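Local atomic coordinates of protease Do-like 2, chloroplastic (Arabidopsis thaliana, PDB entry 4FLN), a protein that acts as a chloroplast serine protease that makes the primary cut in the photodamaged D1 protein of plant photosystem II. Residues 259-264 / 309-314; 463-468 / 477-482. All coordinates share one frame; numbering follows the deposited sequence.

Running from the N terminus, the chain first builds the two six-stranded barrels of the trypsin-like protease and then enters two PDZ domains in turn. In the first, contact 1 brings the end of strand 257-261 against residues 309-314, closing a loop of 44 residues that includes helix 265-271. Contact 2 comes later, in the second PDZ domain, where 463-468 and 477-482 close a loop of only eight residues, a hairpin leading into helix 479-493. The contacts follow in series, neither enclosing nor crossing the other, their nearest atoms about 32 Å apart. Both meet the second subunit, contact 1 touching, among other parts, that subunit's strand 474-478, and contact 2 touching that subunit's helix 265-271.

Contact 1: 259-264 / 309-314; sequences LQKLEN and GCEGTV
The carboxylate of E311 is the flat group at the centre of this contact, with the methylenes of K261 beside OE1 and the carboxylate of E263 beyond OE2. The two segments belong to the first PDZ domain, where strand 257-261 receives a bound peptide through the backbone of L259 and then turns toward helix 265-271, which N264 caps. K261 and E311 cross at about a right angle, OE1 of E311 lying 3.5 Å from CG of K261. A bend at chi2 (-65°) folds the glutamate back over the segment 259-264, although its CB points away from it. The lysine in turn bends at chi4 (-84°), carrying NZ past the carboxylate to 3.7 Å from the N of G312; its salt bridge with OE1 of E311 is therefore long, 3.9 Å. Were K261 an alanine, OE1 of E311 would probably lose this charge partner and a gap would be likely to open beside the carboxylate. OE2 of E311 and OE2 of E263 are 4.2 Å apart, a like-charge pair probably eased by K109 of the third subunit, which forms a salt bridge with E311 and a weak, long ion pair with E263. The backbones meet through a weak hydrogen bond from L262 N to C310 O (3.3 Å, 149° at the hydrogen), and C310 SG lies 3.4 Å from L262 O.

Contact 2: 463-468 / 477-482; sequences KYLVFE and LEREAS
L465 faces L477 across the antiparallel beta hairpin 464-469/474-478 of the second PDZ domain. Its CB lies 4.3 Å from CB of L477, its CG comes against CG of R479, and the branches then part: CD2 packs on that same arginine CG at 3.5 Å, while CD1 reaches toward OG of S482 on the first turn of helix 479-493. L477, on the same face, extends CD1 to the edge of the F467 ring, 3.9 Å from CE1. Paired backbone bonds join L465 and L477, and R479 N adds a nearly straight one to K463 O (169° at the hydrogen), tying the helix start to the residue before strand 464-469. Opposite this apolar face, Y464 and E478 form a non-hydrogen-bonded pair. K463, its CG anti to the backbone N (chi1 173°), lays that atom over one face of the Y464 ring, toward the rim; a bend at chi2 (57°) then leads NZ above the E478 carboxylate plane, a salt bridge of 3.0 Å to OE1. The Y464 hydroxyl is hydrogen-bonded to E269 of the second subunit. At the helix N terminus E478 O accepts twice from S482, from its N at 3.0 Å and from its OG at 3.1 Å.

Contact 1: 259-264 / 309-314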
loop_
_atom_site.group_PDB
_atom_site.type_symbol
_atom_site.label_atom_id
_atom_site.label_comp_id
_atom_site.label_asym_id
_atom_site.label_seq_id
_atom_site.Cartn_x
_atom_site.Cartn_y
_atom_site.Cartn_z
ATOM N N LEU B 259 30.396 18.345 19.251
ATOM C CA LEU B 259 30.043 18.898 20.573
ATOM C C LEU B 259 28.968 18.148 21.372
ATOM O O LEU B 259 28.020 17.589 20.823
ATOM C CB LEU B 259 29.606 20.358 20.428
ATOM C CG LEU B 259 30.633 21.259 19.759
ATOM C CD1 LEU B 259 30.004 22.583 19.412
ATOM C CD2 LEU B 259 31.851 21.435 20.675
ATOM N N GLN B 260 29.126 18.150 22.683
ATOM C CA GLN B 260 28.105 17.604 23.563
ATOM C C GLN B 260 27.558 18.726 24.458
ATOM O O GLN B 260 28.328 19.513 25.013
ATOM C CB GLN B 260 28.679 16.458 24.404
ATOM C CG GLN B 260 27.668 15.763 25.275
ATOM C CD GLN B 260 28.236 14.572 26.043
ATOM O OE1 GLN B 260 28.971 13.740 25.494
ATOM N NE2 GLN B 260 27.884 14.483 27.326
ATOM N N LYS B 261 26.232 18.811 24.573
ATOM C CA LYS B 261 25.595 19.759 25.490
ATOM C C LYS B 261 25.896 19.384 26.949
ATOM O O LYS B 261 25.962 18.199 27.278
ATOM C CB LYS B 261 24.080 19.805 25.241
ATOM C CG LYS B 261 23.669 20.552 23.968
ATOM C CD LYS B 261 22.221 20.286 23.586
ATOM C CE LYS B 261 21.944 20.609 22.101
ATOM N NZ LYS B 261 21.644 22.052 21.793
ATOM N N LEU B 262 26.107 20.371 27.822
ATOM C CA LEU B 262 26.226 20.029 29.235
ATOM C C LEU B 262 25.043 20.599 29.987
ATOM O O LEU B 262 25.091 21.721 30.485
ATOM C CB LEU B 262 27.497 20.660 29.805
ATOM C CG LEU B 262 28.727 20.628 28.894
ATOM C CD1 LEU B 262 29.792 21.586 29.385
ATOM C CD2 LEU B 262 29.273 19.215 28.798
ATOM N N GLU B 263 24.003 19.781 30.113
ATOM C CA GLU B 263 22.848 20.060 30.949
ATOM C C GLU B 263 23.057 19.511 32.361
ATOM O O GLU B 263 22.731 20.154 33.354
ATOM C CB GLU B 263 21.580 19.504 30.300
ATOM C CG GLU B 263 20.287 19.775 31.055
ATOM C CD GLU B 263 19.074 19.208 30.334
ATOM O OE1 GLU B 263 17.998 19.088 30.966
ATOM O OE2 GLU B 263 19.204 18.885 29.130
ATOM N N ASN B 264 23.612 18.308 32.437
ATOM C CA ASN B 264 23.731 17.602 33.706
ATOM C C ASN B 264 24.706 18.222 34.693
ATOM O O ASN B 264 25.840 18.520 34.346
ATOM C CB ASN B 264 24.100 16.144 33.482
ATOM C CG ASN B 264 24.205 15.390 34.773
ATOM O OD1 ASN B 264 25.256 15.382 35.415
ATOM N ND2 ASN B 264 23.107 14.768 35.183
ATOM N N GLY B 309 26.447 29.036 25.911
ATOM C CA GLY B 309 25.707 28.406 27.004
ATOM C C GLY B 309 25.754 26.884 27.144
ATOM O O GLY B 309 26.441 26.196 26.393
ATOM N N CYS B 310 25.012 26.363 28.119
ATOM C CA CYS B 310 24.799 24.920 28.296
ATOM C C CYS B 310 24.464 24.216 26.967
ATOM O O CYS B 310 25.157 23.286 26.536
ATOM C CB CYS B 310 23.678 24.659 29.324
ATOM S SG CYS B 310 24.174 24.905 31.039
ATOM N N GLU B 311 23.365 24.629 26.348
ATOM C CA GLU B 311 23.063 24.196 24.997
ATOM C C GLU B 311 23.998 24.989 24.095
ATOM O O GLU B 311 24.909 25.658 24.570
ATOM C CB GLU B 311 21.599 24.471 24.661
ATOM C CG GLU B 311 20.642 24.329 25.857
ATOM C CD GLU B 311 20.543 22.902 26.394
ATOM O OE1 GLU B 311 20.939 21.961 25.674
ATOM O OE2 GLU B 311 20.065 22.719 27.539
ATOM N N GLY B 312 23.808 24.923 22.795
ATOM C CA GLY B 312 24.782 25.548 21.927
ATOM C C GLY B 312 24.684 27.053 21.755
ATOM O O GLY B 312 25.504 27.639 21.060
ATOM N N THR B 313 23.705 27.693 22.376
ATOM C CA THR B 313 23.335 29.035 21.918
ATOM C C THR B 313 24.282 30.155 22.343
ATOM O O THR B 313 25.283 29.925 23.013
ATOM C CB THR B 313 21.875 29.381 22.263
ATOM O OG1 THR B 313 21.817 30.097 23.505
ATOM C CG2 THR B 313 21.052 28.102 22.354
ATOM N N VAL B 314 23.916 31.379 21.983
ATOM C CA VAL B 314 24.834 32.509 21.995
ATOM C C VAL B 314 24.057 33.789 21.660
ATOM O O VAL B 314 23.128 33.759 20.862
ATOM C CB VAL B 314 25.941 32.294 20.939
ATOM C CG1 VAL B 314 25.781 33.265 19.787
ATOM C CG2 VAL B 314 27.333 32.406 21.561
#

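Contact 2: 463-468 / 477-482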
loop_
_atom_site.group_PDB
_atom_site.type_symbol
_atom_site.label_atom_id
_atom_site.label_comp_id
_atom_site.label_asym_id
_atom_site.label_seq_id
_atom_site.Cartn_x
_atom_site.Cartn_y
_atom_site.Cartn_z
ATOM N N LYS B 463 54.107 -8.999 -11.780
ATOM C CA LYS B 463 53.520 -10.178 -12.393
ATOM C C LYS B 463 52.011 -10.101 -12.255
ATOM O O LYS B 463 51.276 -10.232 -13.233
ATOM C CB LYS B 463 54.062 -11.440 -11.717
ATOM C CG LYS B 463 53.400 -12.745 -12.150
ATOM C CD LYS B 463 53.479 -12.965 -13.651
ATOM C CE LYS B 463 53.013 -14.366 -14.022
ATOM N NZ LYS B 463 52.980 -14.575 -15.497
ATOM N N TYR B 464 51.561 -9.854 -11.031
ATOM C CA TYR B 464 50.139 -9.820 -10.744
ATOM C C TYR B 464 49.641 -8.444 -10.303
ATOM O O TYR B 464 50.388 -7.626 -9.760
ATOM C CB TYR B 464 49.800 -10.852 -9.671
ATOM C CG TYR B 464 50.201 -12.269 -10.018
ATOM C CD1 TYR B 464 51.265 -12.888 -9.374
ATOM C CD2 TYR B 464 49.508 -12.987 -10.981
ATOM C CE1 TYR B 464 51.631 -14.179 -9.682
ATOM C CE2 TYR B 464 49.865 -14.278 -11.299
ATOM C CZ TYR B 464 50.928 -14.872 -10.649
ATOM O OH TYR B 464 51.284 -16.165 -10.970
ATOM N N LEU B 465 48.364 -8.198 -10.553
ATOM C CA LEU B 465 47.676 -7.075 -9.950
ATOM C C LEU B 465 46.935 -7.611 -8.732
ATOM O O LEU B 465 45.972 -8.368 -8.868
ATOM C CB LEU B 465 46.693 -6.465 -10.954
ATOM C CG LEU B 465 47.307 -5.864 -12.228
ATOM C CD1 LEU B 465 46.226 -5.399 -13.190
ATOM C CD2 LEU B 465 48.245 -4.714 -11.897
ATOM N N VAL B 466 47.385 -7.233 -7.540
ATOM C CA VAL B 466 46.761 -7.735 -6.316
ATOM C C VAL B 466 45.891 -6.684 -5.615
ATOM O O VAL B 466 46.388 -5.669 -5.143
ATOM C CB VAL B 466 47.811 -8.287 -5.319
ATOM C CG1 VAL B 466 47.128 -8.859 -4.103
ATOM C CG2 VAL B 466 48.666 -9.344 -5.978
ATOM N N PHE B 467 44.590 -6.942 -5.552
ATOM C CA PHE B 467 43.653 -6.034 -4.908
ATOM C C PHE B 467 43.140 -6.631 -3.609
ATOM O O PHE B 467 42.457 -7.648 -3.632
ATOM C CB PHE B 467 42.465 -5.774 -5.828
ATOM C CG PHE B 467 42.826 -5.072 -7.112
ATOM C CD1 PHE B 467 43.008 -5.792 -8.287
ATOM C CD2 PHE B 467 42.968 -3.687 -7.149
ATOM C CE1 PHE B 467 43.331 -5.152 -9.469
ATOM C CE2 PHE B 467 43.295 -3.047 -8.325
ATOM C CZ PHE B 467 43.481 -3.783 -9.490
ATOM N N GLU B 468 43.462 -6.010 -2.480
ATOM C CA GLU B 468 42.876 -6.422 -1.207
ATOM C C GLU B 468 41.673 -5.562 -0.858
ATOM O O GLU B 468 41.782 -4.345 -0.767
ATOM C CB GLU B 468 43.903 -6.361 -0.079
ATOM C CG GLU B 468 44.971 -7.432 -0.167
ATOM C CD GLU B 468 46.130 -7.181 0.787
ATOM O OE1 GLU B 468 47.293 -7.460 0.399
ATOM O OE2 GLU B 468 45.872 -6.700 1.917
ATOM N N LEU B 477 45.027 -10.718 -10.341
ATOM C CA LEU B 477 44.928 -10.742 -11.791
ATOM C C LEU B 477 46.306 -10.682 -12.405
ATOM O O LEU B 477 47.230 -10.137 -11.804
ATOM C CB LEU B 477 44.090 -9.574 -12.286
ATOM C CG LEU B 477 42.632 -9.713 -11.867
ATOM C CD1 LEU B 477 42.234 -8.574 -10.951
ATOM C CD2 LEU B 477 41.755 -9.766 -13.094
ATOM N N GLU B 478 46.442 -11.249 -13.600
ATOM C CA GLU B 478 47.718 -11.230 -14.311
ATOM C C GLU B 478 47.856 -9.989 -15.206
ATOM O O GLU B 478 47.019 -9.745 -16.080
ATOM C CB GLU B 478 47.879 -12.504 -15.136
ATOM C CG GLU B 478 49.305 -12.983 -15.225
ATOM C CD GLU B 478 49.541 -13.902 -16.404
ATOM O OE1 GLU B 478 50.577 -13.727 -17.086
ATOM O OE2 GLU B 478 48.697 -14.794 -16.647
ATOM N N ARG B 479 48.918 -9.213 -14.991
ATOM C CA ARG B 479 49.099 -7.943 -15.703
ATOM C C ARG B 479 48.964 -8.042 -17.220
ATOM O O ARG B 479 48.155 -7.333 -17.819
ATOM C CB ARG B 479 50.444 -7.297 -15.357
ATOM C CG ARG B 479 50.355 -6.245 -14.267
ATOM C CD ARG B 479 51.605 -5.385 -14.186
ATOM N NE ARG B 479 51.922 -4.785 -15.472
ATOM C CZ ARG B 479 52.958 -5.139 -16.219
ATOM N NH1 ARG B 479 53.788 -6.081 -15.802
ATOM N NH2 ARG B 479 53.174 -4.541 -17.379
ATOM N N GLU B 480 49.752 -8.919 -17.836
ATOM C CA GLU B 480 49.845 -8.944 -19.292
ATOM C C GLU B 480 48.518 -9.328 -19.942
ATOM O O GLU B 480 48.117 -8.738 -20.949
ATOM C CB GLU B 480 50.982 -9.866 -19.754
ATOM N N ALA B 481 47.836 -10.306 -19.359
ATOM C CA ALA B 481 46.543 -10.744 -19.875
ATOM C C ALA B 481 45.475 -9.666 -19.701
ATOM O O ALA B 481 44.585 -9.528 -20.540
ATOM C CB ALA B 481 46.108 -12.043 -19.200
ATOM N N SER B 482 45.556 -8.912 -18.608
ATOM C CA SER B 482 44.618 -7.822 -18.365
ATOM C C SER B 482 44.688 -6.791 -19.477
ATOM O O SER B 482 43.668 -6.282 -19.937
ATOM C CB SER B 482 44.900 -7.144 -17.024
ATOM O OG SER B 482 44.446 -7.941 -15.947
HETATM O O HOH W 1 51.464 -10.150 -16.596
#